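Local coordinates for protein N-terminal acetyltransferase B complex subunit NAT3 (Candida albicans, PDB 5K04) that probably acts as the catalytic subunit of the NatB complex, transferring the acetyl group of acetyl-CoA to the N-terminal amino acid of proteins, at residues B[25-28]-B[29-33]; B[33-36]-B[37-41]. All coordinates share one frame; numbering follows the deposited sequence.

Contact 1: residues B[25-28]-B[29-33]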
loop_
_atom_site.group_PDB
_atom_site.type_symbol
_atom_site.label_atom_id
_atom_site.label_comp_id
_atom_site.label_asym_id
_atom_site.label_seq_id
_atom_site.Cartn_x
_atom_site.Cartn_y
_atom_site.Cartn_z
ATOM N N GLU B 25 -10.297 6.123 -10.931
ATOM C CA GLU B 25 -10.764 5.052 -10.069
ATOM C C GLU B 25 -9.576 4.302 -9.489
ATOM O O GLU B 25 -8.520 4.179 -10.119
ATOM C CB GLU B 25 -11.659 4.080 -10.852
ATOM C CG GLU B 25 -12.769 4.729 -11.691
ATOM C CD GLU B 25 -13.966 5.199 -10.870
ATOM O OE1 GLU B 25 -13.963 5.036 -9.622
ATOM O OE2 GLU B 25 -14.914 5.732 -11.486
ATOM N N ASN B 26 -9.749 3.776 -8.288
ATOM C CA ASN B 26 -8.778 2.830 -7.760
ATOM C C ASN B 26 -9.470 1.479 -7.704
ATOM O O ASN B 26 -10.375 1.265 -6.891
ATOM C CB ASN B 26 -8.218 3.244 -6.405
ATOM C CG ASN B 26 -7.061 2.347 -5.979
ATOM O OD1 ASN B 26 -5.926 2.552 -6.393
ATOM N ND2 ASN B 26 -7.360 1.320 -5.183
ATOM N N PHE B 27 -9.059 0.587 -8.600
ATOM C CA PHE B 27 -9.742 -0.675 -8.817
ATOM C C PHE B 27 -9.335 -1.701 -7.764
ATOM O O PHE B 27 -8.414 -1.499 -6.966
ATOM C CB PHE B 27 -9.439 -1.218 -10.222
ATOM C CG PHE B 27 -9.819 -0.279 -11.336
ATOM C CD1 PHE B 27 -11.148 0.067 -11.553
ATOM C CD2 PHE B 27 -8.850 0.246 -12.173
ATOM C CE1 PHE B 27 -11.508 0.935 -12.579
ATOM C CE2 PHE B 27 -9.193 1.123 -13.193
ATOM C CZ PHE B 27 -10.525 1.463 -13.404
ATOM N N ASN B 28 -10.048 -2.826 -7.783
ATOM C CA ASN B 28 -9.656 -3.982 -6.996
ATOM C C ASN B 28 -8.284 -4.485 -7.431
ATOM O O ASN B 28 -7.883 -4.372 -8.597
ATOM C CB ASN B 28 -10.685 -5.108 -7.143
ATOM C CG ASN B 28 -11.978 -4.824 -6.397
ATOM O OD1 ASN B 28 -12.516 -3.722 -6.462
ATOM N ND2 ASN B 28 -12.483 -5.830 -5.679
ATOM N N VAL B 29 -7.571 -5.051 -6.460
ATOM C CA VAL B 29 -6.354 -5.821 -6.716
ATOM C C VAL B 29 -6.536 -6.770 -7.902
ATOM O O VAL B 29 -5.661 -6.881 -8.773
ATOM C CB VAL B 29 -5.964 -6.564 -5.426
ATOM C CG1 VAL B 29 -4.890 -7.629 -5.660
ATOM C CG2 VAL B 29 -5.527 -5.551 -4.375
ATOM N N SER B 30 -7.687 -7.447 -7.965
ATOM C CA SER B 30 -7.893 -8.475 -8.980
ATOM C C SER B 30 -7.957 -7.888 -10.386
ATOM O O SER B 30 -7.557 -8.543 -11.354
ATOM C CB SER B 30 -9.172 -9.244 -8.681
ATOM O OG SER B 30 -10.294 -8.377 -8.769
ATOM N N PHE B 31 -8.468 -6.670 -10.515
ATOM C CA PHE B 31 -8.598 -6.038 -11.822
ATOM C C PHE B 31 -7.228 -5.628 -12.371
ATOM O O PHE B 31 -6.892 -5.925 -13.523
ATOM C CB PHE B 31 -9.539 -4.839 -11.681
ATOM C CG PHE B 31 -9.934 -4.200 -12.972
ATOM C CD1 PHE B 31 -10.862 -4.812 -13.810
ATOM C CD2 PHE B 31 -9.427 -2.953 -13.331
ATOM C CE1 PHE B 31 -11.257 -4.210 -15.006
ATOM C CE2 PHE B 31 -9.819 -2.337 -14.526
ATOM C CZ PHE B 31 -10.736 -2.968 -15.365
ATOM N N TYR B 32 -6.431 -4.939 -11.552
ATOM C CA TYR B 32 -5.055 -4.619 -11.926
ATOM C C TYR B 32 -4.265 -5.866 -12.277
ATOM O O TYR B 32 -3.565 -5.907 -13.294
ATOM C CB TYR B 32 -4.361 -3.895 -10.785
ATOM C CG TYR B 32 -4.879 -2.518 -10.571
ATOM C CD1 TYR B 32 -4.774 -1.558 -11.576
ATOM C CD2 TYR B 32 -5.484 -2.169 -9.365
ATOM C CE1 TYR B 32 -5.248 -0.285 -11.378
ATOM C CE2 TYR B 32 -5.958 -0.912 -9.158
ATOM C CZ TYR B 32 -5.838 0.035 -10.151
ATOM O OH TYR B 32 -6.321 1.293 -9.903
ATOM N N SER B 33 -4.328 -6.878 -11.410
ATOM C CA SER B 33 -3.529 -8.081 -11.615
ATOM C C SER B 33 -3.984 -8.846 -12.857
ATOM O O SER B 33 -3.164 -9.487 -13.526
ATOM C CB SER B 33 -3.612 -8.971 -10.374
ATOM O OG SER B 33 -4.915 -9.519 -10.277
#
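F27 packs against F31 and Y32 of the first helical turn, F31 over a ring face and Y32 at the edge. This aromatic cluster is the tight part of the contact. It joins the loop after helix 16-19 to the start of helix 29-38, in the two-helix connection between the first two strands of the GNAT fold. F31 turns its CD2-CE2 edge onto one face of the F27 ring. F31 CD2 comes within 3.4 Å of F27 CG, and F31 CE2 sits over the ring centre. The F27 and F31 ring centroids are 4.5 Å apart and the planes meet at 55°, an edge-to-face pair. F31 can reach back over F27 because its CG is anti to the backbone N (chi1 -172°). Y32 CE1 meets the F27 ring in the ring plane. F27 CB in turn rests over the face of Y32, 4.1 Å from the Y32 ring centroid, a CH-pi contact.

The Y32 hydroxyl is also fixed by a backbone bond. F27 N donates to Y32 OH at 3.1 Å, nearly straight at 168°. One tyrosine thus packs on a side chain and ties down the loop just before the helix. N28 is the N-cap residue, but its side chain makes no capping bond. Its carbonyl O takes two weak bonds, from F31 N and Y32 N.

The N28 and S30 side is looser between the two segments, with S30 OG 3.7 Å from N28 CB. The Uncharacterized protein chain fills in: its R438 bonds N28 OD1, and its E475 bonds N28 ND2 and S30 N. The E25 carboxylate points away, to the backbone N atoms of K149 and I150.

Around the contact, N19 of helix 16-19 bonds N26 OD1. F31 and Y32 lie on M59 of strand 53-65, and Y32 also touches Y57 there.

Contact 2: residues B[33-36]-B[37-41]; sequences SQYL and IEWPQ
E38 N bonds to Q34 O at 2.9 Å, and W39 N bonds to Y35 O at the same length. These are the stronger bonds of the last helical turn. I37 N is shared weakly between S33 O and Q34 O. A side-chain bond joins Q34 and E38, one turn apart. Q34 NE2 donates to E38 OE2, but at 3.5 Å the bond is weak. The amide and carboxylate planes stand 70° apart.

Helix 29-38 ends here. It is the second helix between strands 3-6 and 43-48, as in the GNAT fold. W39 is the first residue to leave helical backbone angles. P40 follows with no N-H to offer, and its CB packs 3.2 Å from L36 O.

The indole of W39 folds back along the helix and meets Y35. Its six-membered ring turns an edge to one face of the Y35 ring, with centroids 4.9 Å apart and planes at 64°. W39 CZ3 stands over the centre of that ring, 3.8 Å above its plane. The chi1 of W39, -42°, keeps CG beside the backbone N and lets the indole lie back over the preceding turn. Its benzo edge also meets Y35 CA. Further out, Y35 and L36 pack on F43 of strand 43-48, while I37 packs on F495 of the Uncharacterized protein chain.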
loop_
_atom_site.group_PDB
_atom_site.type_symbol
_atom_site.label_atom_id
_atom_site.label_comp_id
_atom_site.label_asym_id
_atom_site.label_seq_id
_atom_site.Cartn_x
_atom_site.Cartn_y
_atom_site.Cartn_z
ATOM N N SER B 33 -4.328 -6.878 -11.410
ATOM C CA SER B 33 -3.529 -8.081 -11.615
ATOM C C SER B 33 -3.984 -8.846 -12.857
ATOM O O SER B 33 -3.164 -9.487 -13.526
ATOM C CB SER B 33 -3.612 -8.971 -10.374
ATOM O OG SER B 33 -4.915 -9.519 -10.277
ATOM N N GLN B 34 -5.281 -8.793 -13.164
ATOM C CA GLN B 34 -5.810 -9.414 -14.376
ATOM C C GLN B 34 -5.189 -8.812 -15.629
ATOM O O GLN B 34 -4.844 -9.533 -16.570
ATOM C CB GLN B 34 -7.341 -9.262 -14.426
ATOM C CG GLN B 34 -7.972 -9.806 -15.711
ATOM C CD GLN B 34 -9.433 -9.372 -15.943
ATOM O OE1 GLN B 34 -9.880 -8.313 -15.492
ATOM N NE2 GLN B 34 -10.171 -10.204 -16.664
ATOM N N TYR B 35 -5.074 -7.482 -15.676
ATOM C CA TYR B 35 -4.435 -6.848 -16.823
ATOM C C TYR B 35 -2.964 -7.221 -16.910
ATOM O O TYR B 35 -2.445 -7.467 -18.004
ATOM C CB TYR B 35 -4.624 -5.335 -16.749
ATOM C CG TYR B 35 -5.966 -4.924 -17.313
ATOM C CD1 TYR B 35 -7.151 -5.338 -16.711
ATOM C CD2 TYR B 35 -6.051 -4.143 -18.453
ATOM C CE1 TYR B 35 -8.391 -4.973 -17.228
ATOM C CE2 TYR B 35 -7.276 -3.773 -18.980
ATOM C CZ TYR B 35 -8.436 -4.190 -18.365
ATOM O OH TYR B 35 -9.642 -3.838 -18.895
ATOM N N LEU B 36 -2.280 -7.293 -15.762
ATOM C CA LEU B 36 -0.890 -7.734 -15.767
ATOM C C LEU B 36 -0.761 -9.194 -16.164
ATOM O O LEU B 36 0.277 -9.593 -16.700
ATOM C CB LEU B 36 -0.252 -7.515 -14.398
ATOM C CG LEU B 36 -0.148 -6.043 -13.992
ATOM C CD1 LEU B 36 0.209 -5.955 -12.527
ATOM C CD2 LEU B 36 0.867 -5.272 -14.830
ATOM N N ILE B 37 -1.798 -10.005 -15.919
ATOM C CA ILE B 37 -1.716 -11.423 -16.251
ATOM C C ILE B 37 -1.989 -11.640 -17.735
ATOM O O ILE B 37 -1.240 -12.353 -18.416
ATOM C CB ILE B 37 -2.673 -12.240 -15.356
ATOM C CG1 ILE B 37 -2.056 -12.447 -13.968
ATOM C CG2 ILE B 37 -3.003 -13.605 -15.980
ATOM C CD1 ILE B 37 -3.086 -12.696 -12.893
ATOM N N GLU B 38 -3.034 -10.988 -18.266
ATOM C CA GLU B 38 -3.522 -11.259 -19.616
ATOM C C GLU B 38 -2.870 -10.381 -20.682
ATOM O O GLU B 38 -2.536 -10.875 -21.764
ATOM C CB GLU B 38 -5.047 -11.121 -19.655
ATOM C CG GLU B 38 -5.760 -12.352 -19.059
ATOM C CD GLU B 38 -7.265 -12.286 -19.156
ATOM O OE1 GLU B 38 -7.783 -12.088 -20.274
ATOM O OE2 GLU B 38 -7.936 -12.438 -18.110
ATOM N N TRP B 39 -2.648 -9.097 -20.405
ATOM C CA TRP B 39 -2.007 -8.185 -21.354
ATOM C C TRP B 39 -0.901 -7.423 -20.637
ATOM O O TRP B 39 -0.970 -6.199 -20.478
ATOM C CB TRP B 39 -3.027 -7.228 -21.975
ATOM C CG TRP B 39 -4.295 -7.928 -22.321
ATOM C CD1 TRP B 39 -4.561 -8.632 -23.462
ATOM C CD2 TRP B 39 -5.472 -8.025 -21.502
ATOM N NE1 TRP B 39 -5.830 -9.167 -23.403
ATOM C CE2 TRP B 39 -6.413 -8.807 -22.213
ATOM C CE3 TRP B 39 -5.816 -7.533 -20.232
ATOM C CZ2 TRP B 39 -7.683 -9.107 -21.701
ATOM C CZ3 TRP B 39 -7.085 -7.821 -19.723
ATOM C CH2 TRP B 39 -7.997 -8.611 -20.456
ATOM N N PRO B 40 0.159 -8.125 -20.217
ATOM C CA PRO B 40 1.195 -7.465 -19.397
ATOM C C PRO B 40 1.925 -6.330 -20.096
ATOM O O PRO B 40 2.382 -5.400 -19.416
ATOM C CB PRO B 40 2.157 -8.611 -19.043
ATOM C CG PRO B 40 1.804 -9.751 -19.963
ATOM C CD PRO B 40 0.388 -9.578 -20.373
ATOM N N GLN B 41 2.068 -6.383 -21.427
ATOM C CA GLN B 41 2.753 -5.306 -22.141
ATOM C C GLN B 41 1.901 -4.045 -22.296
ATOM O O GLN B 41 2.441 -2.989 -22.649
ATOM C CB GLN B 41 3.196 -5.782 -23.521
ATOM C CG GLN B 41 4.241 -6.881 -23.494
ATOM C CD GLN B 41 4.872 -7.126 -24.862
ATOM O OE1 GLN B 41 5.194 -6.183 -25.592
ATOM N NE2 GLN B 41 5.066 -8.405 -25.205
#

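In the fold
Contacts 1 and 2 are the two ends of one helix, 29-38, and they share S33. Both are partly buried: Y32 is buried in contact 1, Y35, L36 and I37 in contact 2, where E38 is exposed. In each, an edge-to-face aromatic pair sits beside the polar bonds of a helix end, and the rings of F31 and Y35 meet to join the two pairs. Contact 1 adds a tyrosine hydroxyl bonded to the loop backbone and lies nearer the bound CoA. Contact 2 has the stronger main-chain bonds and one weak side-chain bond, Q34 to E38. Both pack on strand 53-65 and touch the Uncharacterized protein chain, but contact 1 has more polar bonds to it.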